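Local coordinates for uncharacterized protein (Pseudomonas aeruginosa, PDB 4E72) that is of unknown function but belongs to the DUF3298 family and, made with a signal peptide, is probably exported, perhaps as a lipoprotein, at residues Pro42-Asp45 against Pro46-Arg50; Asp135-Pro139 against Gly140-Ala144; Ala155-Ala159 against Asn160-Gln164; Pro211-Asn214 against Gly215-Lys218. All coordinates share one frame; numbering follows the deposited sequence.

Contact 1 of 4, residues Pro42-Asp45 against Pro46-Arg50; sequences PQLD and PIVER
V48 and L44 meet first through the backbone. V48 N donates to L44 O at 3.0 Å, nearly in line with the carbonyl bond. One residue on, E49 N donates to D45 O at 3.1 Å, with an almost straight N-H...O angle of 169°. These are the i to i+4 bonds of an alpha helix, near the N-terminal end of helix 44-54. P46 has no N-H to give. Its ring carbon CD sits 3.3 Å from P42 O and equally 3.3 Å from Q43 O. I47 turns its longer branch to Q43 O. With CG1 anti to the carbonyl carbon (chi1 -78°), its CD1 comes within 3.3 Å of Q43 O. The other branch, I47 CG2, lies 4.1 Å from L44 CD2, and the two side chains meet at a slant. Further out, D45 OD1 accepts from F38 N, which ties the carboxylate to the chain just after strand 30-37. L44 and V48 both rest on I101 of strand 98-108. Within 42-45, P42 O takes a weak bond from D45 N. Because the proline has no N-H, the i to i+4 bonding between the segments begins with L44 O.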
loop_
_atom_site.group_PDB
_atom_site.type_symbol
_atom_site.label_atom_id
_atom_site.label_comp_id
_atom_site.label_asym_id
_atom_site.label_seq_id
_atom_site.Cartn_x
_atom_site.Cartn_y
_atom_site.Cartn_z
ATOM N N PRO A 42 2.214 -5.299 -19.949
ATOM C CA PRO A 42 0.816 -5.722 -19.712
ATOM C C PRO A 42 0.615 -6.744 -18.584
ATOM O O PRO A 42 -0.524 -6.902 -18.142
ATOM C CB PRO A 42 0.390 -6.318 -21.053
ATOM C CG PRO A 42 1.678 -6.713 -21.721
ATOM C CD PRO A 42 2.658 -5.667 -21.314
ATOM N N GLN A 43 1.698 -7.406 -18.095
ATOM C CA GLN A 43 1.619 -8.363 -16.970
ATOM C C GLN A 43 1.222 -7.661 -15.677
ATOM O O GLN A 43 0.655 -8.293 -14.799
ATOM C CB GLN A 43 2.956 -9.094 -16.736
ATOM C CG GLN A 43 3.550 -9.762 -17.962
ATOM C CD GLN A 43 4.885 -9.155 -18.257
ATOM O OE1 GLN A 43 5.922 -9.657 -17.820
ATOM N NE2 GLN A 43 4.882 -8.022 -18.952
ATOM N N LEU A 44 1.552 -6.363 -15.553
ATOM C CA LEU A 44 1.254 -5.562 -14.366
ATOM C C LEU A 44 -0.234 -5.242 -14.222
ATOM O O LEU A 44 -0.704 -5.104 -13.089
ATOM C CB LEU A 44 2.050 -4.248 -14.386
ATOM C CG LEU A 44 3.242 -4.134 -13.432
ATOM C CD1 LEU A 44 3.976 -2.819 -13.647
ATOM C CD2 LEU A 44 2.807 -4.235 -11.974
ATOM N N ASP A 45 -0.963 -5.085 -15.346
ATOM C CA ASP A 45 -2.397 -4.732 -15.325
ATOM C C ASP A 45 -3.227 -5.720 -14.423
ATOM O O ASP A 45 -3.856 -5.213 -13.489
ATOM C CB ASP A 45 -2.991 -4.629 -16.758
ATOM C CG ASP A 45 -2.255 -3.712 -17.752
ATOM O OD1 ASP A 45 -1.289 -3.025 -17.339
ATOM O OD2 ASP A 45 -2.649 -3.684 -18.944
ATOM N N PRO A 46 -3.187 -7.087 -14.592
ATOM C CA PRO A 46 -3.991 -7.956 -13.703
ATOM C C PRO A 46 -3.445 -8.061 -12.275
ATOM O O PRO A 46 -4.188 -8.450 -11.366
ATOM C CB PRO A 46 -3.948 -9.321 -14.393
ATOM C CG PRO A 46 -2.744 -9.298 -15.237
ATOM C CD PRO A 46 -2.524 -7.882 -15.653
ATOM N N ILE A 47 -2.147 -7.747 -12.088
ATOM C CA ILE A 47 -1.458 -7.759 -10.791
ATOM C C ILE A 47 -2.002 -6.591 -9.933
ATOM O O ILE A 47 -2.249 -6.744 -8.727
ATOM C CB ILE A 47 0.076 -7.673 -11.023
ATOM C CG1 ILE A 47 0.647 -9.057 -11.465
ATOM C CG2 ILE A 47 0.805 -7.094 -9.801
ATOM C CD1 ILE A 47 2.169 -9.034 -11.995
ATOM N N VAL A 48 -2.205 -5.443 -10.568
ATOM C CA VAL A 48 -2.750 -4.267 -9.905
ATOM C C VAL A 48 -4.228 -4.526 -9.584
ATOM O O VAL A 48 -4.646 -4.309 -8.446
ATOM C CB VAL A 48 -2.551 -3.013 -10.791
ATOM C CG1 VAL A 48 -3.403 -1.849 -10.309
ATOM C CG2 VAL A 48 -1.086 -2.625 -10.832
ATOM N N GLU A 49 -5.002 -5.018 -10.575
ATOM C CA GLU A 49 -6.435 -5.312 -10.398
ATOM C C GLU A 49 -6.659 -6.265 -9.212
ATOM O O GLU A 49 -7.488 -5.959 -8.363
ATOM C CB GLU A 49 -7.061 -5.889 -11.686
ATOM C CG GLU A 49 -8.571 -6.082 -11.553
ATOM C CD GLU A 49 -9.332 -6.496 -12.792
ATOM O OE1 GLU A 49 -9.209 -7.674 -13.201
ATOM O OE2 GLU A 49 -10.141 -5.678 -13.286
ATOM N N ARG A 50 -5.900 -7.383 -9.134
ATOM C CA ARG A 50 -6.021 -8.371 -8.057
ATOM C C ARG A 50 -5.652 -7.754 -6.699
ATOM O O ARG A 50 -6.372 -7.981 -5.720
ATOM C CB ARG A 50 -5.144 -9.613 -8.344
ATOM C CG ARG A 50 -4.894 -10.510 -7.125
ATOM C CD ARG A 50 -5.973 -11.557 -6.919
ATOM N NE ARG A 50 -5.510 -12.878 -7.345
ATOM C CZ ARG A 50 -4.987 -13.790 -6.532
ATOM N NH1 ARG A 50 -4.870 -13.544 -5.231
ATOM N NH2 ARG A 50 -4.582 -14.959 -7.011
#

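Contact 2 of 4, residues Asp135-Pro139 against Gly140-Ala144; sequences DMLVP and GQEEA
A type II beta turn from V138 to Q141 leads straight into helix 142-159, with Q141 at the N-cap position. The turn is closed by one backbone hydrogen bond. Q141 N donates to V138 O at 3.0 Å, and the bond is somewhat bent, with an N-H...O angle of 145°. P139 and G140 fill the two central places. G140 has a positive phi of 85°, which favours glycine. The proline ring sits on the outer side of the bend, where it is exposed.

Side chains pair up across the turn and just beyond it. V138 and Q141 lie side by side and point the same way. Q141 CG is 3.7 Å from V138 CB and 3.8 Å from V138 CG1. The same CG also lies 3.4 Å from V138 O, the carbonyl that closes the turn. L137 reaches past the bend to the first residue of the helix. The L137 side chain also touches V217. E142 stretches its chain out from the helix, with CG anti to the backbone N (chi1 -170°). This takes OE2 to W146 NE1, one helical turn on, where it accepts a hydrogen bond. R176 NH1 is a second, long and weak ionic partner. L137 CD1 ends 3.8 Å from E142 CA and 4.2 Å from E142 CB.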
loop_
_atom_site.group_PDB
_atom_site.type_symbol
_atom_site.label_atom_id
_atom_site.label_comp_id
_atom_site.label_asym_id
_atom_site.label_seq_id
_atom_site.Cartn_x
_atom_site.Cartn_y
_atom_site.Cartn_z
ATOM N N ASP A 135 11.723 -12.151 -0.970
ATOM C CA ASP A 135 12.499 -11.922 -2.198
ATOM C C ASP A 135 13.464 -10.728 -2.078
ATOM O O ASP A 135 14.409 -10.667 -2.844
ATOM C CB ASP A 135 11.563 -11.670 -3.391
ATOM C CG ASP A 135 10.616 -12.803 -3.721
ATOM O OD1 ASP A 135 11.043 -13.983 -3.629
ATOM O OD2 ASP A 135 9.445 -12.513 -4.098
HETATM N N MSE A 136 13.246 -9.794 -1.144
HETATM C CA MSE A 136 14.132 -8.631 -1.015
HETATM C C MSE A 136 15.315 -8.867 -0.077
HETATM O O MSE A 136 16.263 -8.075 -0.084
HETATM C CB MSE A 136 13.370 -7.400 -0.511
HETATM C CG MSE A 136 12.206 -6.953 -1.389
HETATM SE SE MSE A 136 11.158 -5.686 -0.330
HETATM C CE MSE A 136 9.447 -5.749 -1.289
ATOM N N LEU A 137 15.259 -9.926 0.741
ATOM C CA LEU A 137 16.259 -10.135 1.778
ATOM C C LEU A 137 17.273 -11.205 1.510
ATOM O O LEU A 137 17.028 -12.151 0.762
ATOM C CB LEU A 137 15.570 -10.454 3.129
ATOM C CG LEU A 137 14.615 -9.383 3.686
ATOM C CD1 LEU A 137 13.923 -9.877 4.886
ATOM C CD2 LEU A 137 15.330 -8.070 3.999
ATOM N N VAL A 138 18.441 -11.029 2.142
ATOM C CA VAL A 138 19.525 -12.002 2.187
ATOM C C VAL A 138 18.957 -13.192 3.013
ATOM O O VAL A 138 18.298 -12.955 4.037
ATOM C CB VAL A 138 20.828 -11.379 2.779
ATOM C CG1 VAL A 138 21.850 -12.449 3.148
ATOM C CG2 VAL A 138 21.444 -10.355 1.815
ATOM N N PRO A 139 19.074 -14.447 2.511
ATOM C CA PRO A 139 18.496 -15.599 3.250
ATOM C C PRO A 139 18.912 -15.652 4.724
ATOM O O PRO A 139 20.101 -15.541 5.050
ATOM C CB PRO A 139 19.034 -16.817 2.500
ATOM C CG PRO A 139 19.405 -16.319 1.155
ATOM C CD PRO A 139 19.768 -14.872 1.280
ATOM N N GLY A 140 17.907 -15.807 5.588
ATOM C CA GLY A 140 18.041 -15.848 7.040
ATOM C C GLY A 140 18.063 -14.492 7.735
ATOM O O GLY A 140 18.212 -14.449 8.956
ATOM N N GLN A 141 17.876 -13.369 7.006
ATOM C CA GLN A 141 17.999 -12.043 7.644
ATOM C C GLN A 141 16.694 -11.312 7.998
ATOM O O GLN A 141 16.768 -10.129 8.340
ATOM C CB GLN A 141 18.892 -11.102 6.806
ATOM C CG GLN A 141 20.298 -11.671 6.473
ATOM C CD GLN A 141 21.030 -12.266 7.663
ATOM O OE1 GLN A 141 21.216 -13.484 7.766
ATOM N NE2 GLN A 141 21.448 -11.426 8.591
ATOM N N GLU A 142 15.532 -11.992 7.998
ATOM C CA GLU A 142 14.270 -11.325 8.353
ATOM C C GLU A 142 14.339 -10.740 9.774
ATOM O O GLU A 142 13.986 -9.586 9.952
ATOM C CB GLU A 142 13.063 -12.248 8.192
ATOM C CG GLU A 142 11.754 -11.474 8.328
ATOM C CD GLU A 142 10.452 -12.080 7.841
ATOM O OE1 GLU A 142 10.450 -13.249 7.392
ATOM O OE2 GLU A 142 9.428 -11.361 7.886
ATOM N N GLU A 143 14.834 -11.509 10.753
ATOM C CA GLU A 143 15.024 -11.086 12.146
ATOM C C GLU A 143 15.865 -9.796 12.198
ATOM O O GLU A 143 15.407 -8.810 12.784
ATOM C CB GLU A 143 15.704 -12.200 12.956
ATOM N N ALA A 144 17.037 -9.771 11.495
ATOM C CA ALA A 144 17.904 -8.584 11.410
ATOM C C ALA A 144 17.166 -7.377 10.772
ATOM O O ALA A 144 17.376 -6.244 11.199
ATOM C CB ALA A 144 19.163 -8.906 10.619
#

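Contact 3 of 4, residues Ala155-Ala159 against Asn160-Gln164; sequences AWLLA and NKLDQ
The amide nitrogen of N160 sits over one face of the W156 indole. N160 ND2 stands 3.2 Å above the ring plane, displaced toward the rim, and its nearest ring atom is W156 NE1, also at 3.2 Å. Both nitrogens are donors, so they share no bond. The amide and ring planes are 49° apart. L162 CD1 comes to the indole obliquely, 4.3 Å from W156 CH2. What holds the amide is the backbone: N160 ND2 donates to W156 O at 2.8 Å in a nearly straight bond, with the oxygen close to the amide plane. N160 CG is turned anti to its own carbonyl carbon (chi1 -76°), which brings the amide back over the last helical turn. This is the C-terminal end of helix 142-159, closed by a Schellman motif. K161, with positive phi, is the C-prime residue. L162 N donates to L157 O at 2.8 Å, and K161 N to L158 O at 3.3 Å, the latter from above the carbonyl plane. L157 CD2 meets L162 CB at 3.8 Å, the two side chains crossing at about a right angle. Beyond them, L162 packs on F168 of helix 166-171 and W156 on P204.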
loop_
_atom_site.group_PDB
_atom_site.type_symbol
_atom_site.label_atom_id
_atom_site.label_comp_id
_atom_site.label_asym_id
_atom_site.label_seq_id
_atom_site.Cartn_x
_atom_site.Cartn_y
_atom_site.Cartn_z
ATOM N N ALA A 155 13.303 6.326 15.828
ATOM C CA ALA A 155 13.520 7.581 15.114
ATOM C C ALA A 155 12.184 8.277 14.839
ATOM O O ALA A 155 12.105 9.483 15.006
ATOM C CB ALA A 155 14.273 7.337 13.818
ATOM N N TRP A 156 11.135 7.515 14.461
ATOM C CA TRP A 156 9.777 8.005 14.195
ATOM C C TRP A 156 9.143 8.570 15.476
ATOM O O TRP A 156 8.467 9.599 15.410
ATOM C CB TRP A 156 8.895 6.895 13.601
ATOM C CG TRP A 156 7.476 7.308 13.356
ATOM C CD1 TRP A 156 6.985 7.942 12.256
ATOM C CD2 TRP A 156 6.358 7.122 14.244
ATOM N NE1 TRP A 156 5.641 8.195 12.414
ATOM C CE2 TRP A 156 5.234 7.714 13.631
ATOM C CE3 TRP A 156 6.205 6.523 15.508
ATOM C CZ2 TRP A 156 3.969 7.723 14.232
ATOM C CZ3 TRP A 156 4.952 6.545 16.111
ATOM C CH2 TRP A 156 3.850 7.124 15.469
ATOM N N LEU A 157 9.349 7.898 16.633
ATOM C CA LEU A 157 8.852 8.375 17.933
ATOM C C LEU A 157 9.469 9.746 18.284
ATOM O O LEU A 157 8.743 10.657 18.698
ATOM C CB LEU A 157 9.159 7.370 19.066
ATOM C CG LEU A 157 8.360 6.063 19.084
ATOM C CD1 LEU A 157 9.045 5.031 19.995
ATOM C CD2 LEU A 157 6.885 6.301 19.480
ATOM N N LEU A 158 10.821 9.862 18.134
ATOM C CA LEU A 158 11.620 11.067 18.388
ATOM C C LEU A 158 11.165 12.204 17.474
ATOM O O LEU A 158 11.001 13.323 17.947
ATOM C CB LEU A 158 13.144 10.789 18.221
ATOM C CG LEU A 158 14.101 11.948 18.600
ATOM C CD1 LEU A 158 13.975 12.326 20.056
ATOM C CD2 LEU A 158 15.538 11.590 18.336
ATOM N N ALA A 159 10.903 11.908 16.186
ATOM C CA ALA A 159 10.431 12.903 15.215
ATOM C C ALA A 159 9.036 13.443 15.590
ATOM O O ALA A 159 8.713 14.594 15.285
ATOM C CB ALA A 159 10.396 12.284 13.820
ATOM N N ASN A 160 8.216 12.620 16.253
ATOM C CA ASN A 160 6.850 12.991 16.644
ATOM C C ASN A 160 6.721 13.416 18.114
ATOM O O ASN A 160 5.595 13.572 18.595
ATOM C CB ASN A 160 5.911 11.820 16.360
ATOM C CG ASN A 160 5.583 11.685 14.899
ATOM O OD1 ASN A 160 4.734 12.388 14.361
ATOM N ND2 ASN A 160 6.266 10.800 14.217
ATOM N N LYS A 161 7.856 13.626 18.816
ATOM C CA LYS A 161 7.951 14.019 20.235
ATOM C C LYS A 161 7.205 13.008 21.159
ATOM O O LYS A 161 6.503 13.403 22.102
ATOM C CB LYS A 161 7.466 15.473 20.465
ATOM C CG LYS A 161 8.456 16.527 19.986
ATOM C CD LYS A 161 8.068 17.930 20.431
ATOM C CE LYS A 161 9.065 18.955 19.943
ATOM N NZ LYS A 161 8.949 20.246 20.672
ATOM N N LEU A 162 7.382 11.700 20.880
ATOM C CA LEU A 162 6.757 10.615 21.642
ATOM C C LEU A 162 7.825 9.772 22.350
ATOM O O LEU A 162 7.503 8.814 23.052
ATOM C CB LEU A 162 5.874 9.753 20.713
ATOM C CG LEU A 162 4.629 10.452 20.121
ATOM C CD1 LEU A 162 4.080 9.700 18.924
ATOM C CD2 LEU A 162 3.541 10.681 21.185
ATOM N N ASP A 163 9.099 10.195 22.204
ATOM C CA ASP A 163 10.332 9.610 22.740
ATOM C C ASP A 163 10.267 9.407 24.273
ATOM O O ASP A 163 10.766 8.392 24.765
ATOM C CB ASP A 163 11.518 10.527 22.347
ATOM C CG ASP A 163 12.764 10.423 23.203
ATOM O OD1 ASP A 163 13.393 9.337 23.213
ATOM O OD2 ASP A 163 13.131 11.435 23.842
ATOM N N GLN A 164 9.662 10.360 25.011
ATOM C CA GLN A 164 9.533 10.299 26.478
ATOM C C GLN A 164 8.092 9.928 26.933
ATOM O O GLN A 164 7.891 9.662 28.121
ATOM C CB GLN A 164 9.972 11.629 27.142
ATOM C CG GLN A 164 11.377 12.127 26.772
ATOM C CD GLN A 164 12.501 11.298 27.351
ATOM O OE1 GLN A 164 12.973 10.332 26.736
ATOM N NE2 GLN A 164 12.995 11.694 28.518
#

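Contact 4 of 4, residues Pro211-Asn214 against Gly215-Lys218; sequences PRLN and GIVK
The backbone bends at N214 and G215 with the angles of a type II turn, and two successive N-H groups, of I216 and V217, point back to the carbonyl of L213. V217 N donates to L213 O at 3.0 Å from within the carbonyl plane. I216 N donates to the same oxygen at 2.9 Å, but from above that plane. One acceptor is therefore gripped by two donors on different approaches, which should fix the direction of this peptide. G215 carries a positive phi of 84°, which favours glycine.

The L213 side chain touches both I216 and V217. V217 CG2 settles against it broadly, 3.9 Å from L213 CB and 4.0 Å from L213 CD1. The V217 branch concerned is anti to its own carbonyl carbon, with CG1 anti to the backbone N (chi1 168°). I216 comes from another direction. Its CG2 is 4.1 Å from L213 CD2, and the two side chains cross at about a right angle. I216 CB also lies 3.5 Å from L213 O, the oxygen that accepts both bonds. N214 sits on the outside of the bend.

The turn follows strand 205-208 and lies against the start of helix 142-159. L213 and I216 both pack on F145 of that helix, I216 also on A144, and V217 packs on F222. The chain also pairs with the end of helix 133-136 and the residues after it: I216 is backbone-bonded to V138 and K218 to M136, while K218 NZ donates to D135 O.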
loop_
_atom_site.group_PDB
_atom_site.type_symbol
_atom_site.label_atom_id
_atom_site.label_comp_id
_atom_site.label_asym_id
_atom_site.label_seq_id
_atom_site.Cartn_x
_atom_site.Cartn_y
_atom_site.Cartn_z
ATOM N N PRO A 211 22.144 2.128 4.333
ATOM C CA PRO A 211 23.395 1.657 4.970
ATOM C C PRO A 211 23.161 0.816 6.232
ATOM O O PRO A 211 24.074 0.096 6.645
ATOM C CB PRO A 211 24.156 2.951 5.291
ATOM C CG PRO A 211 23.564 3.980 4.386
ATOM C CD PRO A 211 22.101 3.607 4.311
ATOM N N ARG A 212 21.942 0.866 6.821
ATOM C CA ARG A 212 21.591 0.036 7.980
ATOM C C ARG A 212 21.174 -1.365 7.508
ATOM O O ARG A 212 20.976 -2.266 8.338
ATOM C CB ARG A 212 20.448 0.682 8.821
ATOM C CG ARG A 212 20.856 2.000 9.490
ATOM C CD ARG A 212 21.330 1.872 10.934
ATOM N NE ARG A 212 22.367 0.862 11.161
ATOM C CZ ARG A 212 23.666 1.038 10.936
ATOM N NH1 ARG A 212 24.114 2.185 10.439
ATOM N NH2 ARG A 212 24.526 0.062 11.192
ATOM N N LEU A 213 21.039 -1.548 6.177
ATOM C CA LEU A 213 20.570 -2.804 5.585
ATOM C C LEU A 213 21.638 -3.582 4.795
ATOM O O LEU A 213 21.280 -4.485 4.036
ATOM C CB LEU A 213 19.358 -2.508 4.684
ATOM C CG LEU A 213 18.162 -1.918 5.435
ATOM C CD1 LEU A 213 17.255 -1.192 4.501
ATOM C CD2 LEU A 213 17.439 -2.982 6.281
ATOM N N ASN A 214 22.932 -3.262 5.012
ATOM C CA ASN A 214 24.071 -3.933 4.397
ATOM C C ASN A 214 24.117 -5.355 4.902
ATOM O O ASN A 214 24.246 -5.563 6.111
ATOM C CB ASN A 214 25.387 -3.208 4.728
ATOM C CG ASN A 214 25.577 -1.875 4.047
ATOM O OD1 ASN A 214 25.328 -1.703 2.850
ATOM N ND2 ASN A 214 26.117 -0.924 4.781
ATOM N N GLY A 215 23.941 -6.317 4.002
ATOM C CA GLY A 215 23.936 -7.726 4.380
ATOM C C GLY A 215 22.579 -8.195 4.866
ATOM O O GLY A 215 22.449 -9.327 5.338
ATOM N N ILE A 216 21.552 -7.310 4.769
ATOM C CA ILE A 216 20.181 -7.597 5.164
ATOM C C ILE A 216 19.334 -7.632 3.888
ATOM O O ILE A 216 18.735 -8.660 3.581
ATOM C CB ILE A 216 19.594 -6.637 6.244
ATOM C CG1 ILE A 216 20.476 -6.469 7.523
ATOM C CG2 ILE A 216 18.187 -7.049 6.618
ATOM C CD1 ILE A 216 21.123 -7.668 8.106
ATOM N N VAL A 217 19.268 -6.507 3.166
ATOM C CA VAL A 217 18.561 -6.408 1.889
ATOM C C VAL A 217 19.585 -6.825 0.790
ATOM O O VAL A 217 20.760 -6.514 0.922
ATOM C CB VAL A 217 17.979 -4.973 1.688
ATOM C CG1 VAL A 217 17.497 -4.761 0.258
ATOM C CG2 VAL A 217 16.842 -4.685 2.682
ATOM N N LYS A 218 19.158 -7.584 -0.230
ATOM C CA LYS A 218 19.994 -8.010 -1.356
ATOM C C LYS A 218 20.684 -6.785 -1.997
ATOM O O LYS A 218 20.017 -5.782 -2.223
ATOM C CB LYS A 218 19.134 -8.747 -2.385
ATOM C CG LYS A 218 18.842 -10.190 -1.992
ATOM C CD LYS A 218 17.775 -10.779 -2.866
ATOM C CE LYS A 218 17.611 -12.255 -2.608
ATOM N NZ LYS A 218 16.238 -12.715 -2.937
#

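In the fold
All four contacts are local, and they follow one another along the chain without nesting or crossing. Contact 1 comes first, in helix 44-54, which lies against the six-stranded sheet. Contact 2 closes the turn between helices 133-136 and 142-159. Contact 3 ends the second of these helices, so the two stand at its opposite ends, with centres about 27 Å apart. Contact 4 closes a turn after strand 205-208, the last strand of the three-stranded sheet. Its chain returns to contact 2, and these two touch, with centres about 9 Å apart. Contacts 1 and 3 lie on opposite sides of the chain's centre, their own centres about 38 Å apart.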